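Local atomic coordinates of DnaJ homolog subfamily C member 27-A (PDB entry 6JMG), a protein that binds GTP as a Rab-family small GTPase that also carries a J domain, and may take part in regulating the MEK/ERK pathway. Residues R16-V27 with F85-Y96; N234-H245 with A257-R265. All blocks are in the same frame, centred on the assembly; numbering follows the deposited sequence.

Interaction 1 of 2, residues R16-V27 with F85-Y96; sequences RIKVISMGNAEV and FYKDTQGVILVY. With GTP (guanosine-5'-triphosphate), chain C.
I20 and M22 pair with G91, I93 and V95 in a parallel ladder, the segment axes 4.6 Å apart and inclined by 17°. Donors alternate between the strands: I20 N binds G91 O, I93 N binds I20 O at 2.8 Å and 172°, M22 N binds I93 O, and V95 N binds M22 O. At its start K18 O accepts from both Q90 N and G91 N, and the bent Q90 side chain (chi2 72°) returns OE1 to K18 N at 2.8 Å.

Apolar packing lies mainly on the I20, M22, V92 and L94 face. I20 CG1 runs beside V92 CG2, while I20 CD1 reaches Y86 CD1. M22 SD approaches the edge of the Y86 ring, 4.6 Å from its centroid, in a Met-aromatic contact; the ring's hydroxyl binds E113.

Polar groups also brace the preceding loop. T89 OG1 donates to Y86 O at 2.6 Å, and T89 CG2, anti to the backbone N, meets I20 CG1 at 4.0 Å. A valine replacing this threonine would probably leave Y86 O without its donor and the loop less firmly fixed. The K18 amine lies among carbonyls of this loop, its exact position doubtful.

Beyond the ladder, V27 CG1 meets V95 CG1 at 3.4 Å, and E26 N binds GTP O3B at 3.0 Å. At the backbone angles of G23 any CB would jam against the preceding carbonyl O. Backbone bonds tie the central strand pair of this Ras-like sheet, and the V27-V95 contact probably helps hold the P-loop, whose backbone N-H groups face the phosphates.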
loop_
_atom_site.group_PDB
_atom_site.type_symbol
_atom_site.label_atom_id
_atom_site.label_comp_id
_atom_site.label_asym_id
_atom_site.label_seq_id
_atom_site.Cartn_x
_atom_site.Cartn_y
_atom_site.Cartn_z
ATOM N N ARG A 16 -0.249 -19.296 -4.389
ATOM C CA ARG A 16 -0.849 -19.216 -3.065
ATOM C C ARG A 16 -0.656 -17.809 -2.527
ATOM O O ARG A 16 0.479 -17.377 -2.302
ATOM C CB ARG A 16 -0.246 -20.265 -2.130
ATOM C CG ARG A 16 -0.058 -21.616 -2.839
ATOM C CD ARG A 16 0.737 -22.646 -2.039
ATOM N NE ARG A 16 -0.134 -23.659 -1.452
ATOM C CZ ARG A 16 -0.603 -24.713 -2.113
ATOM N NH1 ARG A 16 -0.295 -24.892 -3.393
ATOM N NH2 ARG A 16 -1.393 -25.585 -1.497
ATOM N N ILE A 17 -1.766 -17.101 -2.294
ATOM C CA ILE A 17 -1.734 -15.703 -1.878
ATOM C C ILE A 17 -2.606 -15.547 -0.644
ATOM O O ILE A 17 -3.411 -16.416 -0.304
ATOM C CB ILE A 17 -2.203 -14.729 -2.984
ATOM C CG1 ILE A 17 -3.719 -14.832 -3.196
ATOM C CG2 ILE A 17 -1.507 -15.013 -4.303
ATOM C CD1 ILE A 17 -4.262 -13.824 -4.208
ATOM N N LYS A 18 -2.422 -14.410 0.016
ATOM C CA LYS A 18 -3.086 -14.029 1.252
ATOM C C LYS A 18 -3.780 -12.679 1.053
ATOM O O LYS A 18 -3.159 -11.721 0.582
ATOM C CB LYS A 18 -2.066 -13.952 2.390
ATOM C CG LYS A 18 -2.597 -13.293 3.653
ATOM C CD LYS A 18 -1.501 -13.114 4.711
ATOM C CE LYS A 18 -2.101 -12.881 6.080
ATOM N NZ LYS A 18 -1.506 -11.679 6.682
ATOM N N VAL A 19 -5.067 -12.612 1.388
ATOM C CA VAL A 19 -5.903 -11.427 1.211
ATOM C C VAL A 19 -6.525 -11.083 2.558
ATOM O O VAL A 19 -6.999 -11.975 3.278
ATOM C CB VAL A 19 -7.002 -11.661 0.150
ATOM C CG1 VAL A 19 -7.968 -10.518 0.139
ATOM C CG2 VAL A 19 -6.395 -11.899 -1.247
ATOM N N ILE A 20 -6.488 -9.817 2.939
ATOM C CA ILE A 20 -7.175 -9.388 4.144
ATOM C C ILE A 20 -8.157 -8.279 3.804
ATOM O O ILE A 20 -8.064 -7.624 2.761
ATOM C CB ILE A 20 -6.195 -8.924 5.226
ATOM C CG1 ILE A 20 -5.502 -7.650 4.789
ATOM C CG2 ILE A 20 -5.166 -10.017 5.526
ATOM C CD1 ILE A 20 -4.714 -7.037 5.927
ATOM N N SER A 21 -9.095 -8.056 4.720
ATOM C CA SER A 21 -10.071 -6.975 4.618
ATOM C C SER A 21 -9.888 -5.993 5.767
ATOM O O SER A 21 -9.695 -6.396 6.916
ATOM C CB SER A 21 -11.490 -7.535 4.671
ATOM O OG SER A 21 -11.716 -8.109 5.957
ATOM N N MET A 22 -10.000 -4.706 5.472
ATOM C CA MET A 22 -9.875 -3.693 6.506
ATOM C C MET A 22 -10.965 -2.646 6.293
ATOM O O MET A 22 -11.387 -2.382 5.160
ATOM C CB MET A 22 -8.481 -3.017 6.513
ATOM C CG MET A 22 -7.285 -3.945 6.686
ATOM S SD MET A 22 -5.634 -3.180 6.634
ATOM C CE MET A 22 -6.049 -1.472 6.820
ATOM N N GLY A 23 -11.407 -2.055 7.391
ATOM C CA GLY A 23 -12.394 -0.992 7.377
ATOM C C GLY A 23 -13.323 -1.110 8.574
ATOM O O GLY A 23 -13.415 -2.149 9.238
ATOM N N ASN A 24 -14.043 -0.023 8.845
ATOM C CA ASN A 24 -14.846 0.084 10.055
ATOM C C ASN A 24 -15.934 -0.992 10.107
ATOM O O ASN A 24 -16.235 -1.677 9.123
ATOM C CB ASN A 24 -15.456 1.482 10.146
ATOM C CG ASN A 24 -14.435 2.545 10.576
ATOM O OD1 ASN A 24 -13.243 2.271 10.691
ATOM N ND2 ASN A 24 -14.912 3.758 10.823
ATOM N N ALA A 25 -16.509 -1.155 11.293
ATOM C CA ALA A 25 -17.595 -2.111 11.458
ATOM C C ALA A 25 -18.817 -1.706 10.635
ATOM O O ALA A 25 -19.069 -0.517 10.404
ATOM C CB ALA A 25 -17.982 -2.234 12.928
ATOM N N GLU A 26 -19.577 -2.717 10.186
ATOM C CA GLU A 26 -20.848 -2.576 9.466
ATOM C C GLU A 26 -20.665 -2.039 8.060
ATOM O O GLU A 26 -21.642 -1.733 7.375
ATOM C CB GLU A 26 -21.837 -1.674 10.209
ATOM C CG GLU A 26 -22.454 -2.316 11.423
ATOM C CD GLU A 26 -23.853 -1.806 11.678
ATOM O OE1 GLU A 26 -24.676 -1.811 10.723
ATOM O OE2 GLU A 26 -24.116 -1.394 12.831
ATOM N N VAL A 27 -19.425 -1.916 7.613
ATOM C CA VAL A 27 -19.132 -1.324 6.324
ATOM C C VAL A 27 -19.387 -2.281 5.160
ATOM O O VAL A 27 -19.657 -1.822 4.048
ATOM C CB VAL A 27 -17.682 -0.815 6.449
ATOM C CG1 VAL A 27 -16.996 -0.764 5.158
ATOM C CG2 VAL A 27 -17.676 0.555 7.092
ATOM N N PHE A 85 -2.283 -10.470 11.798
ATOM C CA PHE A 85 -2.544 -10.966 10.456
ATOM C C PHE A 85 -2.192 -9.986 9.347
ATOM O O PHE A 85 -2.485 -10.268 8.181
ATOM C CB PHE A 85 -3.996 -11.423 10.351
ATOM C CG PHE A 85 -4.357 -12.461 11.359
ATOM C CD1 PHE A 85 -3.992 -13.790 11.167
ATOM C CD2 PHE A 85 -5.024 -12.108 12.521
ATOM C CE1 PHE A 85 -4.326 -14.744 12.101
ATOM C CE2 PHE A 85 -5.352 -13.056 13.460
ATOM C CZ PHE A 85 -4.997 -14.364 13.269
ATOM N N TYR A 86 -1.478 -8.904 9.650
ATOM C CA TYR A 86 -1.099 -7.989 8.581
ATOM C C TYR A 86 0.132 -8.478 7.814
ATOM O O TYR A 86 0.293 -8.149 6.631
ATOM C CB TYR A 86 -0.835 -6.587 9.136
ATOM C CG TYR A 86 -2.040 -5.802 9.618
ATOM C CD1 TYR A 86 -3.047 -5.400 8.740
ATOM C CD2 TYR A 86 -2.141 -5.406 10.945
ATOM C CE1 TYR A 86 -4.141 -4.649 9.183
ATOM C CE2 TYR A 86 -3.228 -4.658 11.397
ATOM C CZ TYR A 86 -4.219 -4.283 10.516
ATOM O OH TYR A 86 -5.289 -3.545 10.977
ATOM N N LYS A 87 1.014 -9.245 8.450
ATOM C CA LYS A 87 2.266 -9.603 7.798
ATOM C C LYS A 87 2.046 -10.537 6.605
ATOM O O LYS A 87 1.118 -11.345 6.571
ATOM C CB LYS A 87 3.237 -10.248 8.787
ATOM C CG LYS A 87 2.595 -11.032 9.921
ATOM C CD LYS A 87 3.655 -11.570 10.902
ATOM C CE LYS A 87 3.058 -12.564 11.898
ATOM N NZ LYS A 87 2.713 -11.884 13.177
ATOM N N ASP A 88 2.950 -10.434 5.634
ATOM C CA ASP A 88 2.973 -11.293 4.451
ATOM C C ASP A 88 1.650 -11.229 3.693
ATOM O O ASP A 88 1.081 -12.237 3.290
ATOM C CB ASP A 88 3.334 -12.732 4.841
ATOM C CG ASP A 88 3.317 -13.682 3.660
ATOM O OD1 ASP A 88 4.013 -13.406 2.652
ATOM O OD2 ASP A 88 2.581 -14.692 3.734
ATOM N N THR A 89 1.173 -10.016 3.472
ATOM C CA THR A 89 -0.074 -9.803 2.752
ATOM C C THR A 89 0.184 -9.388 1.313
ATOM O O THR A 89 1.017 -8.518 1.049
ATOM C CB THR A 89 -0.894 -8.739 3.461
ATOM O OG1 THR A 89 -1.199 -9.210 4.775
ATOM C CG2 THR A 89 -2.173 -8.447 2.692
ATOM N N GLN A 90 -0.558 -9.995 0.385
ATOM C CA GLN A 90 -0.444 -9.655 -1.030
ATOM C C GLN A 90 -1.556 -8.741 -1.528
ATOM O O GLN A 90 -1.309 -7.913 -2.412
ATOM C CB GLN A 90 -0.477 -10.914 -1.891
ATOM C CG GLN A 90 0.771 -11.786 -1.868
ATOM C CD GLN A 90 0.947 -12.523 -0.569
ATOM O OE1 GLN A 90 0.236 -13.486 -0.292
ATOM N NE2 GLN A 90 1.901 -12.080 0.238
ATOM N N GLY A 91 -2.756 -8.852 -0.971
ATOM C CA GLY A 91 -3.861 -8.001 -1.368
ATOM C C GLY A 91 -4.665 -7.565 -0.150
ATOM O O GLY A 91 -4.796 -8.316 0.815
ATOM N N VAL A 92 -5.209 -6.350 -0.237
ATOM C CA VAL A 92 -6.045 -5.764 0.814
ATOM C C VAL A 92 -7.349 -5.267 0.206
ATOM O O VAL A 92 -7.337 -4.521 -0.783
ATOM C CB VAL A 92 -5.342 -4.590 1.509
ATOM C CG1 VAL A 92 -6.352 -3.822 2.368
ATOM C CG2 VAL A 92 -4.157 -5.075 2.321
ATOM N N ILE A 93 -8.468 -5.651 0.810
ATOM C CA ILE A 93 -9.779 -5.125 0.457
ATOM C C ILE A 93 -10.118 -4.081 1.513
ATOM O O ILE A 93 -10.445 -4.411 2.659
ATOM C CB ILE A 93 -10.822 -6.245 0.358
ATOM C CG1 ILE A 93 -10.411 -7.214 -0.747
ATOM C CG2 ILE A 93 -12.166 -5.709 -0.031
ATOM C CD1 ILE A 93 -11.220 -8.489 -0.799
ATOM N N LEU A 94 -10.011 -2.812 1.132
ATOM C CA LEU A 94 -10.214 -1.690 2.041
ATOM C C LEU A 94 -11.563 -1.050 1.741
ATOM O O LEU A 94 -11.763 -0.502 0.653
ATOM C CB LEU A 94 -9.080 -0.672 1.898
ATOM C CG LEU A 94 -9.004 0.393 3.002
ATOM C CD1 LEU A 94 -8.649 -0.248 4.316
ATOM C CD2 LEU A 94 -7.988 1.446 2.674
ATOM N N VAL A 95 -12.476 -1.088 2.711
ATOM C CA VAL A 95 -13.884 -0.827 2.444
ATOM C C VAL A 95 -14.369 0.308 3.329
ATOM O O VAL A 95 -13.982 0.402 4.498
ATOM C CB VAL A 95 -14.765 -2.082 2.661
ATOM C CG1 VAL A 95 -16.175 -1.849 2.083
ATOM C CG2 VAL A 95 -14.124 -3.349 2.049
ATOM N N TYR A 96 -15.222 1.166 2.758
ATOM C CA TYR A 96 -16.024 2.113 3.522
ATOM C C TYR A 96 -17.431 2.183 2.944
ATOM O O TYR A 96 -17.742 1.590 1.901
ATOM C CB TYR A 96 -15.420 3.512 3.544
ATOM C CG TYR A 96 -15.325 4.193 2.214
ATOM C CD1 TYR A 96 -14.321 3.861 1.303
ATOM C CD2 TYR A 96 -16.203 5.216 1.880
ATOM C CE1 TYR A 96 -14.218 4.523 0.073
ATOM C CE2 TYR A 96 -16.110 5.882 0.669
ATOM C CZ TYR A 96 -15.123 5.538 -0.235
ATOM O OH TYR A 96 -15.049 6.210 -1.444
HETATM P PG GTP C . -17.736 -6.213 10.766
HETATM O O1G GTP C . -17.353 -7.644 10.456
HETATM O O2G GTP C . -16.537 -5.299 10.771
HETATM O O3G GTP C . -18.411 -6.160 12.125
HETATM O O3B GTP C . -18.707 -5.570 9.642
HETATM P PB GTP C . -18.562 -5.872 8.066
HETATM O O1B GTP C . -17.652 -4.875 7.401
HETATM O O2B GTP C . -18.089 -7.266 7.732
HETATM O O3A GTP C . -20.049 -5.580 7.523
HETATM P PA GTP C . -21.005 -6.737 6.955
HETATM O O1A GTP C . -20.454 -7.386 5.709
HETATM O O2A GTP C . -21.286 -7.780 7.995
HETATM O "O5'" GTP C . -22.306 -5.859 6.675
HETATM C "C5'" GTP C . -22.846 -5.067 7.705
HETATM C "C4'" GTP C . -24.323 -4.856 7.393
HETATM O "O4'" GTP C . -24.409 -4.082 6.227
HETATM C "C3'" GTP C . -25.086 -6.122 7.093
HETATM O "O3'" GTP C . -26.359 -5.878 7.607
HETATM C "C2'" GTP C . -25.217 -6.193 5.590
HETATM O "O2'" GTP C . -26.443 -6.714 5.129
HETATM C "C1'" GTP C . -25.181 -4.741 5.229
HETATM N N9 GTP C . -24.558 -4.526 3.923
HETATM C C8 GTP C . -23.319 -4.954 3.515
HETATM N N7 GTP C . -23.111 -4.500 2.249
HETATM C C5 GTP C . -24.197 -3.796 1.857
HETATM C C6 GTP C . -24.503 -3.126 0.683
HETATM O O6 GTP C . -23.715 -3.113 -0.260
HETATM N N1 GTP C . -25.701 -2.453 0.578
HETATM C C2 GTP C . -26.597 -2.452 1.619
HETATM N N2 GTP C . -27.747 -1.808 1.475
HETATM N N3 GTP C . -26.294 -3.122 2.792
HETATM C C4 GTP C . -25.114 -3.788 2.904
#

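Interaction 2 of 2, residues N234-H245 with A257-R265; sequences NKAYRKLAVLLH and AFKAVVNAR
Y237 seats as a knob among F258, V261, V262 and R265, joining the two long antiparallel helices of the J domain, whose segment axes lie 9.7 Å apart at 164°. With its CG anti to the backbone N (chi1 161°), the ring is carried across to helix 254-278. Y237 CB already touches R265 CD, and Y237 CG meets that methylene at 3.4 Å; the carbon sits over one ring face, a CH-pi contact. The neighbour of Y237 CD1 is V261 CG1, at 3.4 Å, whereas Y237 CE1 also has V262 CG2 near the ring plane, at 3.9 Å. Y237 OH ends beside F258 CE1 at 3.7 Å.

Toward the C-terminal end of helix 230-244, L240 CD1 packs on V261 CG2 and L244 CD1 on A257 CB, with helix 218-222 adding L222 to L240 and V261. H245, opening the His-Pro-Asp sequence characteristic of J domains, turns its ring edge to one face of F258, the planes 54° apart; V262 CG2 lies over the opposite face. H245 ND1 is bonded to D247 N. At the other end, the extended R265 chain brings NE to N234 OD1 at 3.1 Å, in the guanidinium plane, with a weak NH2 bond to the same oxygen.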
loop_
_atom_site.group_PDB
_atom_site.type_symbol
_atom_site.label_atom_id
_atom_site.label_comp_id
_atom_site.label_asym_id
_atom_site.label_seq_id
_atom_site.Cartn_x
_atom_site.Cartn_y
_atom_site.Cartn_z
ATOM N N ASN A 234 21.491 8.638 7.804
ATOM C CA ASN A 234 20.614 7.521 7.462
ATOM C C ASN A 234 19.270 8.016 6.975
ATOM O O ASN A 234 18.754 7.530 5.970
ATOM C CB ASN A 234 20.431 6.586 8.647
ATOM C CG ASN A 234 21.549 5.594 8.757
ATOM O OD1 ASN A 234 22.326 5.401 7.806
ATOM N ND2 ASN A 234 21.667 4.975 9.919
ATOM N N LYS A 235 18.685 8.993 7.672
ATOM C CA LYS A 235 17.323 9.363 7.318
ATOM C C LYS A 235 17.281 10.275 6.107
ATOM O O LYS A 235 16.341 10.192 5.310
ATOM C CB LYS A 235 16.610 10.021 8.504
ATOM C CG LYS A 235 16.474 9.147 9.770
ATOM C CD LYS A 235 15.754 7.767 9.603
ATOM C CE LYS A 235 14.752 7.636 8.440
ATOM N NZ LYS A 235 14.045 6.316 8.437
ATOM N N ALA A 236 18.326 11.068 5.893
ATOM C CA ALA A 236 18.464 11.754 4.616
ATOM C C ALA A 236 18.601 10.748 3.480
ATOM O O ALA A 236 17.947 10.881 2.436
ATOM C CB ALA A 236 19.666 12.702 4.656
ATOM N N TYR A 237 19.416 9.709 3.684
ATOM C CA TYR A 237 19.658 8.758 2.613
ATOM C C TYR A 237 18.378 8.044 2.206
ATOM O O TYR A 237 18.128 7.858 1.008
ATOM C CB TYR A 237 20.737 7.730 3.000
ATOM C CG TYR A 237 20.657 6.492 2.117
ATOM C CD1 TYR A 237 21.283 6.462 0.873
ATOM C CD2 TYR A 237 19.905 5.382 2.497
ATOM C CE1 TYR A 237 21.172 5.355 0.035
ATOM C CE2 TYR A 237 19.789 4.276 1.665
ATOM C CZ TYR A 237 20.427 4.265 0.440
ATOM O OH TYR A 237 20.317 3.163 -0.376
ATOM N N ARG A 238 17.563 7.608 3.175
ATOM C CA ARG A 238 16.433 6.773 2.779
ATOM C C ARG A 238 15.391 7.573 2.005
ATOM O O ARG A 238 14.691 7.005 1.158
ATOM C CB ARG A 238 15.785 6.100 3.990
ATOM C CG ARG A 238 16.751 5.740 5.082
ATOM C CD ARG A 238 16.277 4.648 6.023
ATOM N NE ARG A 238 17.421 4.182 6.805
ATOM C CZ ARG A 238 17.525 4.243 8.127
ATOM N NH1 ARG A 238 16.536 4.742 8.841
ATOM N NH2 ARG A 238 18.627 3.804 8.727
ATOM N N LYS A 239 15.319 8.891 2.201
ATOM C CA LYS A 239 14.298 9.599 1.441
ATOM C C LYS A 239 14.731 9.810 0.002
ATOM O O LYS A 239 13.893 9.765 -0.908
ATOM C CB LYS A 239 13.968 10.944 2.097
ATOM C CG LYS A 239 13.079 10.822 3.320
ATOM C CD LYS A 239 13.065 12.086 4.158
ATOM C CE LYS A 239 14.359 12.867 4.040
ATOM N NZ LYS A 239 14.487 13.892 5.120
ATOM N N LEU A 240 16.039 9.924 -0.222
ATOM C CA LEU A 240 16.570 9.936 -1.576
ATOM C C LEU A 240 16.511 8.548 -2.214
ATOM O O LEU A 240 16.204 8.420 -3.403
ATOM C CB LEU A 240 18.005 10.457 -1.548
ATOM C CG LEU A 240 18.133 11.970 -1.388
ATOM C CD1 LEU A 240 19.577 12.400 -1.121
ATOM C CD2 LEU A 240 17.573 12.662 -2.620
ATOM N N ALA A 241 16.785 7.496 -1.442
ATOM C CA ALA A 241 16.719 6.148 -1.991
ATOM C C ALA A 241 15.325 5.805 -2.497
ATOM O O ALA A 241 15.183 5.189 -3.564
ATOM C CB ALA A 241 17.177 5.123 -0.958
ATOM N N VAL A 242 14.283 6.130 -1.728
ATOM C CA VAL A 242 12.936 5.846 -2.235
ATOM C C VAL A 242 12.617 6.734 -3.429
ATOM O O VAL A 242 11.852 6.347 -4.318
ATOM C CB VAL A 242 11.861 5.978 -1.141
ATOM C CG1 VAL A 242 12.304 5.274 0.122
ATOM C CG2 VAL A 242 11.522 7.428 -0.887
ATOM N N LEU A 243 13.203 7.929 -3.475
ATOM C CA LEU A 243 12.908 8.853 -4.557
ATOM C C LEU A 243 13.586 8.416 -5.850
ATOM O O LEU A 243 12.976 8.469 -6.923
ATOM C CB LEU A 243 13.353 10.266 -4.151
ATOM C CG LEU A 243 12.988 11.447 -5.055
ATOM C CD1 LEU A 243 11.469 11.626 -5.148
ATOM C CD2 LEU A 243 13.645 12.712 -4.530
ATOM N N LEU A 244 14.817 7.914 -5.762
ATOM C CA LEU A 244 15.680 7.795 -6.926
ATOM C C LEU A 244 16.001 6.372 -7.352
ATOM O O LEU A 244 16.705 6.192 -8.352
ATOM C CB LEU A 244 16.997 8.507 -6.664
ATOM C CG LEU A 244 16.890 9.982 -6.387
ATOM C CD1 LEU A 244 18.269 10.470 -6.096
ATOM C CD2 LEU A 244 16.305 10.674 -7.586
ATOM N N HIS A 245 15.541 5.366 -6.634
ATOM C CA HIS A 245 15.964 4.019 -6.961
ATOM C C HIS A 245 15.543 3.721 -8.419
ATOM O O HIS A 245 14.439 4.074 -8.797
ATOM C CB HIS A 245 15.360 2.999 -6.007
ATOM C CG HIS A 245 15.948 1.632 -6.161
ATOM N ND1 HIS A 245 15.667 0.826 -7.242
ATOM C CD2 HIS A 245 16.834 0.949 -5.398
ATOM C CE1 HIS A 245 16.342 -0.303 -7.129
ATOM N NE2 HIS A 245 17.047 -0.257 -6.015
ATOM N N ALA A 257 22.448 8.757 -10.159
ATOM C CA ALA A 257 22.094 9.534 -8.984
ATOM C C ALA A 257 21.955 8.642 -7.763
ATOM O O ALA A 257 22.452 8.976 -6.678
ATOM C CB ALA A 257 20.796 10.285 -9.242
ATOM N N PHE A 258 21.291 7.492 -7.920
ATOM C CA PHE A 258 21.192 6.556 -6.810
ATOM C C PHE A 258 22.571 6.089 -6.353
ATOM O O PHE A 258 22.904 6.171 -5.168
ATOM C CB PHE A 258 20.347 5.367 -7.202
ATOM C CG PHE A 258 20.212 4.366 -6.106
ATOM C CD1 PHE A 258 19.548 4.699 -4.929
ATOM C CD2 PHE A 258 20.759 3.111 -6.231
ATOM C CE1 PHE A 258 19.412 3.793 -3.927
ATOM C CE2 PHE A 258 20.634 2.189 -5.203
ATOM C CZ PHE A 258 19.960 2.531 -4.058
ATOM N N LYS A 259 23.407 5.646 -7.295
ATOM C CA LYS A 259 24.767 5.246 -6.955
ATOM C C LYS A 259 25.511 6.367 -6.229
ATOM O O LYS A 259 26.280 6.111 -5.289
ATOM C CB LYS A 259 25.513 4.832 -8.229
ATOM C CG LYS A 259 26.954 4.384 -7.995
ATOM C CD LYS A 259 27.680 4.045 -9.303
ATOM C CE LYS A 259 26.744 3.379 -10.324
ATOM N NZ LYS A 259 27.445 2.444 -11.274
ATOM N N ALA A 260 25.284 7.619 -6.634
ATOM C CA ALA A 260 25.997 8.723 -6.005
ATOM C C ALA A 260 25.529 8.917 -4.575
ATOM O O ALA A 260 26.337 9.159 -3.668
ATOM C CB ALA A 260 25.807 10.004 -6.814
ATOM N N VAL A 261 24.222 8.797 -4.364
ATOM C CA VAL A 261 23.659 8.904 -3.026
ATOM C C VAL A 261 24.179 7.772 -2.136
ATOM O O VAL A 261 24.578 7.991 -0.980
ATOM C CB VAL A 261 22.122 8.932 -3.135
ATOM C CG1 VAL A 261 21.467 8.428 -1.876
ATOM C CG2 VAL A 261 21.672 10.345 -3.447
ATOM N N VAL A 262 24.186 6.547 -2.659
ATOM C CA VAL A 262 24.745 5.428 -1.911
ATOM C C VAL A 262 26.179 5.727 -1.491
ATOM O O VAL A 262 26.540 5.599 -0.319
ATOM C CB VAL A 262 24.664 4.149 -2.755
ATOM C CG1 VAL A 262 25.534 3.057 -2.143
ATOM C CG2 VAL A 262 23.206 3.755 -2.897
ATOM N N ASN A 263 26.994 6.201 -2.427
ATOM C CA ASN A 263 28.405 6.391 -2.121
ATOM C C ASN A 263 28.623 7.549 -1.175
ATOM O O ASN A 263 29.565 7.515 -0.377
ATOM C CB ASN A 263 29.208 6.603 -3.394
ATOM C CG ASN A 263 29.408 5.330 -4.145
ATOM O OD1 ASN A 263 29.237 4.235 -3.589
ATOM N ND2 ASN A 263 29.762 5.444 -5.421
ATOM N N ALA A 264 27.793 8.587 -1.276
ATOM C CA ALA A 264 27.889 9.705 -0.352
ATOM C C ALA A 264 27.608 9.246 1.064
ATOM O O ALA A 264 28.348 9.577 1.996
ATOM C CB ALA A 264 26.913 10.817 -0.760
ATOM N N ARG A 265 26.520 8.498 1.249
ATOM C CA ARG A 265 26.191 7.994 2.576
ATOM C C ARG A 265 27.376 7.283 3.204
ATOM O O ARG A 265 27.698 7.508 4.376
ATOM C CB ARG A 265 24.995 7.050 2.514
ATOM C CG ARG A 265 24.840 6.208 3.747
ATOM C CD ARG A 265 23.471 5.517 3.808
ATOM N NE ARG A 265 23.359 4.651 4.985
ATOM C CZ ARG A 265 24.000 3.489 5.145
ATOM N NH1 ARG A 265 24.823 3.016 4.202
ATOM N NH2 ARG A 265 23.814 2.800 6.261
#

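Overall arrangement
From the N terminus, strand 15-22 runs into the phosphate-binding loop; the chain then builds helix 29-38 and strands 51-60 and 63-72 before 85-96 returns to lie alongside strand 15-22. Interaction 1 thereby closes a loop of 57 residues and joins strands 15-22 and 91-97 at the middle of the GTPase sheet. The chain completes that sheet and its helices before entering the J domain. There interaction 2 closes a much shorter excursion of 11 residues between helices 230-244 and 254-278. The contacts follow in series, neither nested nor crossed. Their centres are 32 Å apart and their nearest atoms about 18 Å, so each ties together its own domain without touching the other.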